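Salicylic acid-binding protein 2 (Nicotiana tabacum, PDB 1XKL) hydrolyses methyl salicylate to salicylate and methanol, releasing the active signal for systemic acquired resistance in plant innate immunity. Local coordinates at residues H158-L163 / A236-M241; F103-M108 / I205-D210; G12-G17 / M149-K154. All blocks are in the same frame, centred on the assembly; numbering follows the deposited sequence.

Interaction 1: H158-L163 / A236-M241; sequences HKLYQL and ADHMAM. With STH (2-amino-4H-1,3-benzoxathiin-4-ol), chain E.
Leu-163 lays its CD1 methyl against the backbone of Ala-236, at the start of the loop that carries the catalytic histidine of this alpha/beta hydrolase. The loop follows the final strand of the central sheet, and the turn leaving helix 153-160 packs along it. At Asp-237, CG sits between the backbone N and the carbonyl carbon (chi1 55°), which brings the carboxylate up to that turn. Its OD2 accepts a hydrogen bond from Leu-163 N at 3.0 Å; the bond is bent and arrives on the anti side of the carboxylate, somewhat out of its plane. The amide of Gln-162 passes Asp-237 antiparallel to it, its plane turned 64° from the carboxylate, with NE2 3.4 Å from Asp-237 CB; this NE2 also makes a weak bond to Glu-209 O.

One water donates to Lys-159 O at 2.7 Å and to Gln-162 OE1 and accepts weakly from His-238 N, tying the backbone of His-238 to segment 158-163. Leu-160 lies flank to flank with His-238, and its CD2 is 3.7 Å from His-238 CD2. C3 of the benzoxathiin lies over one face of the imidazole, while its O2 comes within 3.0 Å of His-238 NE2. Beyond the two segments, ND1 is bonded to Asp-210 and NE2 to Ser-81, completing the catalytic triad.

Met-239, the N-cap residue of helix 240-243, closes the contact as a selenomethionine. The modelled position of its terminal methyl beside Leu-160 is doubtful. The rest of the chain lies on Tyr-161, whose hydroxyl is bonded to His-15. Met-239 CG makes a CH-pi contact 4.1 Å from the ring centroid of Tyr-161 and 26° off its normal, while SE approaches that centroid obliquely at 4.5 Å.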
loop_
_atom_site.group_PDB
_atom_site.type_symbol
_atom_site.label_atom_id
_atom_site.label_comp_id
_atom_site.label_asym_id
_atom_site.label_seq_id
_atom_site.Cartn_x
_atom_site.Cartn_y
_atom_site.Cartn_z
ATOM N N HIS A 158 4.099 11.288 -26.936
ATOM C CA HIS A 158 4.872 11.273 -28.170
ATOM C C HIS A 158 4.203 10.656 -29.393
ATOM O O HIS A 158 4.649 10.874 -30.521
ATOM C CB HIS A 158 6.210 10.565 -27.925
ATOM C CG HIS A 158 7.135 11.313 -27.017
ATOM N ND1 HIS A 158 7.280 11.012 -25.675
ATOM C CD2 HIS A 158 7.970 12.351 -27.258
ATOM C CE1 HIS A 158 8.164 11.831 -25.136
ATOM N NE2 HIS A 158 8.599 12.655 -26.076
ATOM N N LYS A 159 3.141 9.889 -29.188
ATOM C CA LYS A 159 2.477 9.256 -30.317
ATOM C C LYS A 159 1.028 9.677 -30.510
ATOM O O LYS A 159 0.477 9.537 -31.603
ATOM C CB LYS A 159 2.550 7.736 -30.173
ATOM C CG LYS A 159 3.967 7.186 -30.102
ATOM C CD LYS A 159 4.740 7.453 -31.383
ATOM C CE LYS A 159 6.064 6.700 -31.395
ATOM N NZ LYS A 159 6.820 6.913 -32.658
ATOM N N LEU A 160 0.411 10.209 -29.463
ATOM C CA LEU A 160 -0.981 10.602 -29.578
ATOM C C LEU A 160 -1.272 12.091 -29.375
ATOM O O LEU A 160 -2.088 12.672 -30.093
ATOM C CB LEU A 160 -1.824 9.769 -28.601
ATOM C CG LEU A 160 -1.834 8.236 -28.734
ATOM C CD1 LEU A 160 -3.011 7.665 -27.935
ATOM C CD2 LEU A 160 -1.959 7.834 -30.181
ATOM N N TYR A 161 -0.588 12.707 -28.416
ATOM C CA TYR A 161 -0.806 14.114 -28.090
ATOM C C TYR A 161 0.379 15.041 -28.402
ATOM O O TYR A 161 0.475 16.123 -27.825
ATOM C CB TYR A 161 -1.137 14.238 -26.592
ATOM C CG TYR A 161 -2.409 13.540 -26.135
ATOM C CD1 TYR A 161 -2.541 12.151 -26.210
ATOM C CD2 TYR A 161 -3.488 14.274 -25.646
ATOM C CE1 TYR A 161 -3.723 11.510 -25.814
ATOM C CE2 TYR A 161 -4.673 13.644 -25.248
ATOM C CZ TYR A 161 -4.785 12.266 -25.339
ATOM O OH TYR A 161 -5.966 11.651 -24.989
ATOM N N GLN A 162 1.261 14.647 -29.318
ATOM C CA GLN A 162 2.433 15.474 -29.597
ATOM C C GLN A 162 2.112 16.918 -30.019
ATOM O O GLN A 162 2.960 17.801 -29.899
ATOM C CB GLN A 162 3.362 14.781 -30.627
ATOM C CG GLN A 162 3.092 15.020 -32.115
ATOM C CD GLN A 162 1.996 14.149 -32.685
ATOM O OE1 GLN A 162 1.442 13.290 -32.001
ATOM N NE2 GLN A 162 1.668 14.374 -33.950
ATOM N N LEU A 163 0.890 17.157 -30.483
ATOM C CA LEU A 163 0.479 18.493 -30.903
ATOM C C LEU A 163 -0.614 19.076 -30.007
ATOM O O LEU A 163 -1.160 20.137 -30.303
ATOM C CB LEU A 163 -0.025 18.477 -32.355
ATOM C CG LEU A 163 0.974 18.133 -33.460
ATOM C CD1 LEU A 163 0.272 18.089 -34.822
ATOM C CD2 LEU A 163 2.076 19.168 -33.465
ATOM N N ALA A 236 -3.257 18.259 -37.586
ATOM C CA ALA A 236 -3.828 17.597 -36.421
ATOM C C ALA A 236 -3.166 16.262 -36.108
ATOM O O ALA A 236 -2.840 15.481 -37.013
ATOM C CB ALA A 236 -5.320 17.390 -36.626
ATOM N N ASP A 237 -2.959 16.013 -34.817
ATOM C CA ASP A 237 -2.383 14.757 -34.382
ATOM C C ASP A 237 -3.533 13.777 -34.213
ATOM O O ASP A 237 -4.647 14.050 -34.654
ATOM C CB ASP A 237 -1.608 14.914 -33.061
ATOM C CG ASP A 237 -2.452 15.525 -31.929
ATOM O OD1 ASP A 237 -3.699 15.550 -32.017
ATOM O OD2 ASP A 237 -1.845 15.955 -30.941
ATOM N N HIS A 238 -3.269 12.640 -33.576
ATOM C CA HIS A 238 -4.301 11.629 -33.381
ATOM C C HIS A 238 -5.541 12.133 -32.646
ATOM O O HIS A 238 -6.646 11.644 -32.878
ATOM C CB HIS A 238 -3.736 10.431 -32.621
ATOM C CG HIS A 238 -4.656 9.255 -32.592
ATOM N ND1 HIS A 238 -5.052 8.597 -33.740
ATOM C CD2 HIS A 238 -5.302 8.645 -31.570
ATOM C CE1 HIS A 238 -5.901 7.640 -33.424
ATOM N NE2 HIS A 238 -6.073 7.647 -32.112
HETATM N N MSE A 239 -5.364 13.106 -31.762
HETATM C CA MSE A 239 -6.481 13.640 -30.976
HETATM C C MSE A 239 -7.045 14.933 -31.561
HETATM O O MSE A 239 -7.032 15.985 -30.914
HETATM C CB MSE A 239 -6.024 13.882 -29.535
HETATM C CG MSE A 239 -6.579 12.897 -28.512
HETATM SE SE MSE A 239 -6.215 11.042 -28.924
HETATM C CE MSE A 239 -4.360 11.211 -29.326
ATOM N N ALA A 240 -7.558 14.844 -32.781
ATOM C CA ALA A 240 -8.106 16.004 -33.465
ATOM C C ALA A 240 -9.171 16.762 -32.668
ATOM O O ALA A 240 -9.247 17.984 -32.763
ATOM C CB ALA A 240 -8.669 15.581 -34.823
HETATM N N MSE A 241 -9.988 16.055 -31.887
HETATM C CA MSE A 241 -11.045 16.721 -31.120
HETATM C C MSE A 241 -10.501 17.568 -29.978
HETATM O O MSE A 241 -11.244 18.316 -29.336
HETATM C CB MSE A 241 -12.065 15.712 -30.568
HETATM C CG MSE A 241 -11.576 14.868 -29.407
HETATM SE SE MSE A 241 -10.403 13.428 -29.982
HETATM C CE MSE A 241 -11.734 12.046 -30.150
HETATM C C8 STH E . -6.659 2.397 -30.718
HETATM O O8 STH E . -7.100 1.117 -30.857
HETATM C C1 STH E . -5.282 2.802 -31.123
HETATM C C2 STH E . -4.850 4.211 -30.943
HETATM C C3 STH E . -3.534 4.594 -31.330
HETATM C C4 STH E . -2.627 3.626 -31.863
HETATM C C5 STH E . -3.032 2.266 -32.033
HETATM C C6 STH E . -4.329 1.858 -31.659
HETATM C C7 STH E . -7.115 4.906 -30.368
HETATM O O2 STH E . -5.728 5.198 -30.425
HETATM N N7 STH E . -7.666 5.672 -29.351
HETATM S S7 STH E . -7.541 3.358 -30.200
HETATM O O HOH W 1 -0.151 11.706 -33.006
#

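Interaction 2: F103-M108 / I205-D210; sequences FLAAFM and IVCTED. With STH (2-amino-4H-1,3-benzoxathiin-4-ol), chain E.
Leu-104 and Ile-205 pair in a parallel beta bridge, their side chains on the same face of the sheet, and both hydrogen bonds belong to Ile-205. Its N donates to Phe-103 O at 2.9 Å, and its O accepts from Ala-105 N at 3.0 Å, so the two bonds flank Leu-104. With CG opposite its backbone N (chi1 173°), Leu-104 leans across to the adjacent strand, and its CD1 touches both Ile-205 CG2 and Cys-207 SG, each at 3.8 Å. Just past the strand end, the small Ala-105 points its CB at the same sulfur and at Asp-210 OD2, 3.3 Å away.

A second layer sets that carboxylate. The chain turns back in a type I beta turn from Cys-207 to Asp-210, closed by Asp-210 N to Cys-207 O at 2.9 Å. Gly-212 N and Ile-213 N both donate to OD1, which restrains the rotation of the group, while OD2 takes the bond from His-238 ND1. Farther out, O8 of the ligand lies in the ring plane of Phe-107, 3.5 Å from CE1. An acid of the charge relay, held on a turn at the C-terminal end of a parallel strand, is the arrangement of the alpha/beta hydrolase fold.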
loop_
_atom_site.group_PDB
_atom_site.type_symbol
_atom_site.label_atom_id
_atom_site.label_comp_id
_atom_site.label_asym_id
_atom_site.label_seq_id
_atom_site.Cartn_x
_atom_site.Cartn_y
_atom_site.Cartn_z
ATOM N N PHE A 103 -15.399 8.234 -39.739
ATOM C CA PHE A 103 -14.237 7.596 -39.143
ATOM C C PHE A 103 -13.109 8.601 -39.000
ATOM O O PHE A 103 -12.435 8.942 -39.971
ATOM C CB PHE A 103 -13.788 6.389 -39.995
ATOM C CG PHE A 103 -14.824 5.293 -40.092
ATOM C CD1 PHE A 103 -15.893 5.401 -40.975
ATOM C CD2 PHE A 103 -14.751 4.174 -39.261
ATOM C CE1 PHE A 103 -16.874 4.413 -41.027
ATOM C CE2 PHE A 103 -15.726 3.184 -39.305
ATOM C CZ PHE A 103 -16.788 3.303 -40.185
ATOM N N LEU A 104 -12.923 9.087 -37.779
ATOM C CA LEU A 104 -11.884 10.070 -37.488
ATOM C C LEU A 104 -10.612 9.338 -37.088
ATOM O O LEU A 104 -10.546 8.756 -36.004
ATOM C CB LEU A 104 -12.340 10.985 -36.343
ATOM C CG LEU A 104 -11.319 11.973 -35.799
ATOM C CD1 LEU A 104 -10.955 13.007 -36.876
ATOM C CD2 LEU A 104 -11.919 12.668 -34.573
ATOM N N ALA A 105 -9.613 9.367 -37.969
ATOM C CA ALA A 105 -8.341 8.702 -37.728
ATOM C C ALA A 105 -8.634 7.397 -36.991
ATOM O O ALA A 105 -8.009 7.075 -35.987
ATOM C CB ALA A 105 -7.434 9.591 -36.893
ATOM N N ALA A 106 -9.601 6.662 -37.521
ATOM C CA ALA A 106 -10.058 5.416 -36.949
ATOM C C ALA A 106 -9.669 4.178 -37.741
ATOM O O ALA A 106 -9.005 4.248 -38.787
ATOM C CB ALA A 106 -11.574 5.458 -36.823
ATOM N N PHE A 107 -10.086 3.036 -37.206
ATOM C CA PHE A 107 -9.881 1.759 -37.863
ATOM C C PHE A 107 -11.226 1.536 -38.523
ATOM O O PHE A 107 -12.253 1.480 -37.848
ATOM C CB PHE A 107 -9.605 0.647 -36.850
ATOM C CG PHE A 107 -8.221 0.681 -36.277
ATOM C CD1 PHE A 107 -8.032 0.766 -34.900
ATOM C CD2 PHE A 107 -7.104 0.617 -37.111
ATOM C CE1 PHE A 107 -6.753 0.786 -34.358
ATOM C CE2 PHE A 107 -5.816 0.635 -36.579
ATOM C CZ PHE A 107 -5.637 0.720 -35.197
HETATM N N MSE A 108 -11.223 1.435 -39.844
HETATM C CA MSE A 108 -12.446 1.233 -40.603
HETATM C C MSE A 108 -12.431 -0.157 -41.225
HETATM O O MSE A 108 -11.631 -0.430 -42.120
HETATM C CB MSE A 108 -12.543 2.308 -41.691
HETATM C CG MSE A 108 -13.820 2.279 -42.497
HETATM SE SE MSE A 108 -13.807 3.689 -43.793
HETATM C CE MSE A 108 -12.273 3.087 -44.818
ATOM N N ILE A 205 -12.094 10.992 -41.990
ATOM C CA ILE A 205 -11.404 12.250 -41.736
ATOM C C ILE A 205 -9.980 11.901 -41.368
ATOM O O ILE A 205 -9.720 11.269 -40.340
ATOM C CB ILE A 205 -12.064 13.081 -40.577
ATOM C CG1 ILE A 205 -13.520 13.393 -40.911
ATOM C CG2 ILE A 205 -11.316 14.386 -40.383
ATOM C CD1 ILE A 205 -14.228 14.286 -39.884
ATOM N N VAL A 206 -9.058 12.292 -42.237
ATOM C CA VAL A 206 -7.639 12.024 -42.054
ATOM C C VAL A 206 -6.944 13.105 -41.247
ATOM O O VAL A 206 -7.161 14.295 -41.478
ATOM C CB VAL A 206 -6.910 11.942 -43.415
ATOM C CG1 VAL A 206 -5.416 11.755 -43.188
ATOM C CG2 VAL A 206 -7.481 10.805 -44.246
ATOM N N CYS A 207 -6.095 12.678 -40.316
ATOM C CA CYS A 207 -5.324 13.590 -39.483
ATOM C C CYS A 207 -3.863 13.429 -39.907
ATOM O O CYS A 207 -3.151 12.537 -39.434
ATOM C CB CYS A 207 -5.531 13.253 -37.999
ATOM S SG CYS A 207 -7.263 13.453 -37.470
ATOM N N THR A 208 -3.446 14.305 -40.826
ATOM C CA THR A 208 -2.108 14.305 -41.418
ATOM C C THR A 208 -0.932 14.169 -40.467
ATOM O O THR A 208 0.089 13.592 -40.832
ATOM C CB THR A 208 -1.867 15.583 -42.291
ATOM O OG1 THR A 208 -1.657 16.720 -41.447
ATOM C CG2 THR A 208 -3.061 15.852 -43.195
ATOM N N GLU A 209 -1.058 14.683 -39.251
ATOM C CA GLU A 209 0.053 14.608 -38.309
ATOM C C GLU A 209 -0.070 13.495 -37.281
ATOM O O GLU A 209 0.682 13.451 -36.311
ATOM C CB GLU A 209 0.213 15.949 -37.600
ATOM C CG GLU A 209 0.457 17.097 -38.555
ATOM C CD GLU A 209 1.677 16.865 -39.421
ATOM O OE1 GLU A 209 2.765 16.627 -38.855
ATOM O OE2 GLU A 209 1.550 16.917 -40.664
ATOM N N ASP A 210 -1.008 12.588 -37.506
ATOM C CA ASP A 210 -1.225 11.478 -36.595
ATOM C C ASP A 210 0.004 10.584 -36.493
ATOM O O ASP A 210 0.524 10.120 -37.508
ATOM C CB ASP A 210 -2.403 10.639 -37.081
ATOM C CG ASP A 210 -2.995 9.780 -35.988
ATOM O OD1 ASP A 210 -2.229 9.235 -35.165
ATOM O OD2 ASP A 210 -4.237 9.644 -35.963
HETATM C C8 STH E . -6.659 2.397 -30.718
HETATM O O8 STH E . -7.100 1.117 -30.857
HETATM C C1 STH E . -5.282 2.802 -31.123
HETATM C C2 STH E . -4.850 4.211 -30.943
HETATM C C3 STH E . -3.534 4.594 -31.330
HETATM C C4 STH E . -2.627 3.626 -31.863
HETATM C C5 STH E . -3.032 2.266 -32.033
HETATM C C6 STH E . -4.329 1.858 -31.659
HETATM C C7 STH E . -7.115 4.906 -30.368
HETATM O O2 STH E . -5.728 5.198 -30.425
HETATM N N7 STH E . -7.666 5.672 -29.351
HETATM S S7 STH E . -7.541 3.358 -30.200
#

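Interaction 3: G12-G17 / M149-K154; sequences GACHGG and MFFGPK. With STH (2-amino-4H-1,3-benzoxathiin-4-ol), chain E.
Squarely over the ring of Phe-151 stands the sulfur of Cys-14, a sulfur-aromatic contact in which SG is 3.8 Å from the centroid and only 13° off the normal. Cys-14 CB also touches the ring, 3.5 Å from Phe-151 CD2. Beside this pair, Ala-13 CB presses on the terminal methyl of Met-149, a selenomethionine; the approach to CE, 3.4 Å, is tighter than carbons usually allow. The Met-149 chain is extended until chi3 (63°), where it bends and turns the methyl in toward Ala-13 and the ligand.

Ligand atoms continue this apolar surface. Phe-151 CZ lies 3.6 Å from C2 of the benzoxathiin, met obliquely, and Ala-13 CB borders its sulfur. Ala-13 N comes within 3.1 Å of S7 of the ligand. Ala-13 is a salicylate-binding residue, and the position of its N-H is consistent with a part in the oxyanion hole, as in other alpha/beta hydrolases.

The polar edge is built on the type II beta turn from Gly-12 to His-15. Ala-13 O, which packs obliquely against the Phe-151 ring near CE2, is held by His-15 ND1 at 2.9 Å along a nearly straight bond (169° at the hydrogen); the oxygen lies in the imidazole plane, although the donor stands above the carbonyl plane. His-15 NE2 is bonded to Tyr-161, so both ring nitrogens are engaged. On the other segment, Phe-151 N makes a weak bond to Cys-14 SG at 3.7 Å.

In the fold, the turn lies between strand 6-10 of the central sheet and helix 23-29. Phe-151 follows strand 147-150 of the small antiparallel sheet and leads, through the N-cap residue Gly-152, into helix 153-160, where its ring also rests on Leu-156 and Leu-160.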
loop_
_atom_site.group_PDB
_atom_site.type_symbol
_atom_site.label_atom_id
_atom_site.label_comp_id
_atom_site.label_asym_id
_atom_site.label_seq_id
_atom_site.Cartn_x
_atom_site.Cartn_y
_atom_site.Cartn_z
ATOM N N GLY A 12 -12.108 6.195 -28.695
ATOM C CA GLY A 12 -11.200 5.125 -29.044
ATOM C C GLY A 12 -10.764 4.338 -27.821
ATOM O O GLY A 12 -11.296 4.530 -26.730
ATOM N N ALA A 13 -9.777 3.468 -27.997
ATOM C CA ALA A 13 -9.283 2.632 -26.914
ATOM C C ALA A 13 -8.592 3.396 -25.795
ATOM O O ALA A 13 -7.840 4.345 -26.034
ATOM C CB ALA A 13 -8.342 1.576 -27.473
ATOM N N CYS A 14 -8.850 2.954 -24.569
ATOM C CA CYS A 14 -8.263 3.562 -23.384
ATOM C C CYS A 14 -8.838 4.944 -23.082
ATOM O O CYS A 14 -8.413 5.584 -22.123
ATOM C CB CYS A 14 -6.740 3.661 -23.532
ATOM S SG CYS A 14 -5.863 2.075 -23.744
ATOM N N HIS A 15 -9.790 5.405 -23.894
ATOM C CA HIS A 15 -10.400 6.719 -23.672
ATOM C C HIS A 15 -11.867 6.610 -23.270
ATOM O O HIS A 15 -12.338 5.525 -22.930
ATOM C CB HIS A 15 -10.250 7.598 -24.921
ATOM C CG HIS A 15 -8.847 8.069 -25.155
ATOM N ND1 HIS A 15 -7.808 7.205 -25.433
ATOM C CD2 HIS A 15 -8.300 9.308 -25.096
ATOM C CE1 HIS A 15 -6.682 7.890 -25.528
ATOM N NE2 HIS A 15 -6.953 9.169 -25.328
ATOM N N GLY A 16 -12.583 7.732 -23.290
ATOM C CA GLY A 16 -13.993 7.727 -22.913
ATOM C C GLY A 16 -14.760 8.929 -23.448
ATOM O O GLY A 16 -14.203 9.748 -24.173
ATOM N N GLY A 17 -16.039 9.042 -23.096
ATOM C CA GLY A 17 -16.831 10.167 -23.567
ATOM C C GLY A 17 -16.163 11.498 -23.274
ATOM O O GLY A 17 -16.322 12.469 -24.014
HETATM N N MSE A 149 -4.772 -3.862 -23.556
HETATM C CA MSE A 149 -3.865 -2.821 -24.027
HETATM C C MSE A 149 -4.039 -1.582 -23.152
HETATM O O MSE A 149 -5.158 -1.119 -22.947
HETATM C CB MSE A 149 -4.179 -2.480 -25.490
HETATM C CG MSE A 149 -3.312 -1.386 -26.086
HETATM SE SE MSE A 149 -3.736 -1.043 -27.964
HETATM C CE MSE A 149 -5.561 -0.441 -27.727
ATOM N N PHE A 150 -2.937 -1.058 -22.630
ATOM C CA PHE A 150 -2.997 0.118 -21.765
ATOM C C PHE A 150 -1.923 1.120 -22.138
ATOM O O PHE A 150 -0.738 0.905 -21.877
ATOM C CB PHE A 150 -2.843 -0.306 -20.297
ATOM C CG PHE A 150 -2.992 0.826 -19.307
ATOM C CD1 PHE A 150 -3.959 1.806 -19.484
ATOM C CD2 PHE A 150 -2.182 0.883 -18.176
ATOM C CE1 PHE A 150 -4.123 2.831 -18.548
ATOM C CE2 PHE A 150 -2.338 1.905 -17.231
ATOM C CZ PHE A 150 -3.309 2.877 -17.422
ATOM N N PHE A 151 -2.339 2.217 -22.768
ATOM C CA PHE A 151 -1.401 3.255 -23.183
ATOM C C PHE A 151 -0.603 3.786 -21.995
ATOM O O PHE A 151 -1.140 3.964 -20.904
ATOM C CB PHE A 151 -2.145 4.424 -23.849
ATOM C CG PHE A 151 -2.901 4.042 -25.090
ATOM C CD1 PHE A 151 -2.482 2.966 -25.873
ATOM C CD2 PHE A 151 -4.008 4.777 -25.500
ATOM C CE1 PHE A 151 -3.157 2.631 -27.045
ATOM C CE2 PHE A 151 -4.690 4.451 -26.671
ATOM C CZ PHE A 151 -4.262 3.372 -27.447
ATOM N N GLY A 152 0.685 4.022 -22.219
ATOM C CA GLY A 152 1.535 4.549 -21.172
ATOM C C GLY A 152 1.677 6.045 -21.385
ATOM O O GLY A 152 1.294 6.551 -22.443
ATOM N N PRO A 153 2.221 6.785 -20.408
ATOM C CA PRO A 153 2.400 8.237 -20.518
ATOM C C PRO A 153 3.268 8.701 -21.695
ATOM O O PRO A 153 2.964 9.711 -22.335
ATOM C CB PRO A 153 2.994 8.615 -19.160
ATOM C CG PRO A 153 3.688 7.351 -18.719
ATOM C CD PRO A 153 2.689 6.299 -19.098
ATOM N N LYS A 154 4.348 7.972 -21.964
ATOM C CA LYS A 154 5.249 8.299 -23.070
ATOM C C LYS A 154 4.494 8.147 -24.389
ATOM O O LYS A 154 4.531 9.030 -25.250
ATOM C CB LYS A 154 6.461 7.355 -23.071
ATOM C CG LYS A 154 7.244 7.290 -21.759
ATOM C CD LYS A 154 7.859 8.639 -21.424
ATOM C CE LYS A 154 8.648 8.589 -20.115
ATOM N NZ LYS A 154 9.834 7.667 -20.179
HETATM C C8 STH E . -6.659 2.397 -30.718
HETATM O O8 STH E . -7.100 1.117 -30.857
HETATM C C1 STH E . -5.282 2.802 -31.123
HETATM C C2 STH E . -4.850 4.211 -30.943
HETATM C C3 STH E . -3.534 4.594 -31.330
HETATM C C4 STH E . -2.627 3.626 -31.863
HETATM C C5 STH E . -3.032 2.266 -32.033
HETATM C C6 STH E . -4.329 1.858 -31.659
HETATM C C7 STH E . -7.115 4.906 -30.368
HETATM O O2 STH E . -5.728 5.198 -30.425
HETATM N N7 STH E . -7.666 5.672 -29.351
HETATM S S7 STH E . -7.541 3.358 -30.200
#

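The three contacts surround one pocket, and each touches the ligand. Interaction 2 is entirely core: backbone bonds between neighbouring strands of the parallel sheet, with the acid at their end. Interaction 1 is also largely buried but reaches an exposed margin at Leu-163, and relies on a water, a carboxylate and a Met-aromatic contact to join the histidine loop to segment 158-163. Interaction 3, buried too, is mostly sulfur, methyl and aromatic packing. Interactions 1 and 3 share helix 153-160 and meet at Leu-160 CD1 and Phe-151 CE2, 3.8 Å apart. Interactions 1 and 2 join in the charge relay, His-238 ND1 to Asp-210 OD2 at 2.6 Å, whereas interactions 2 and 3 do not touch.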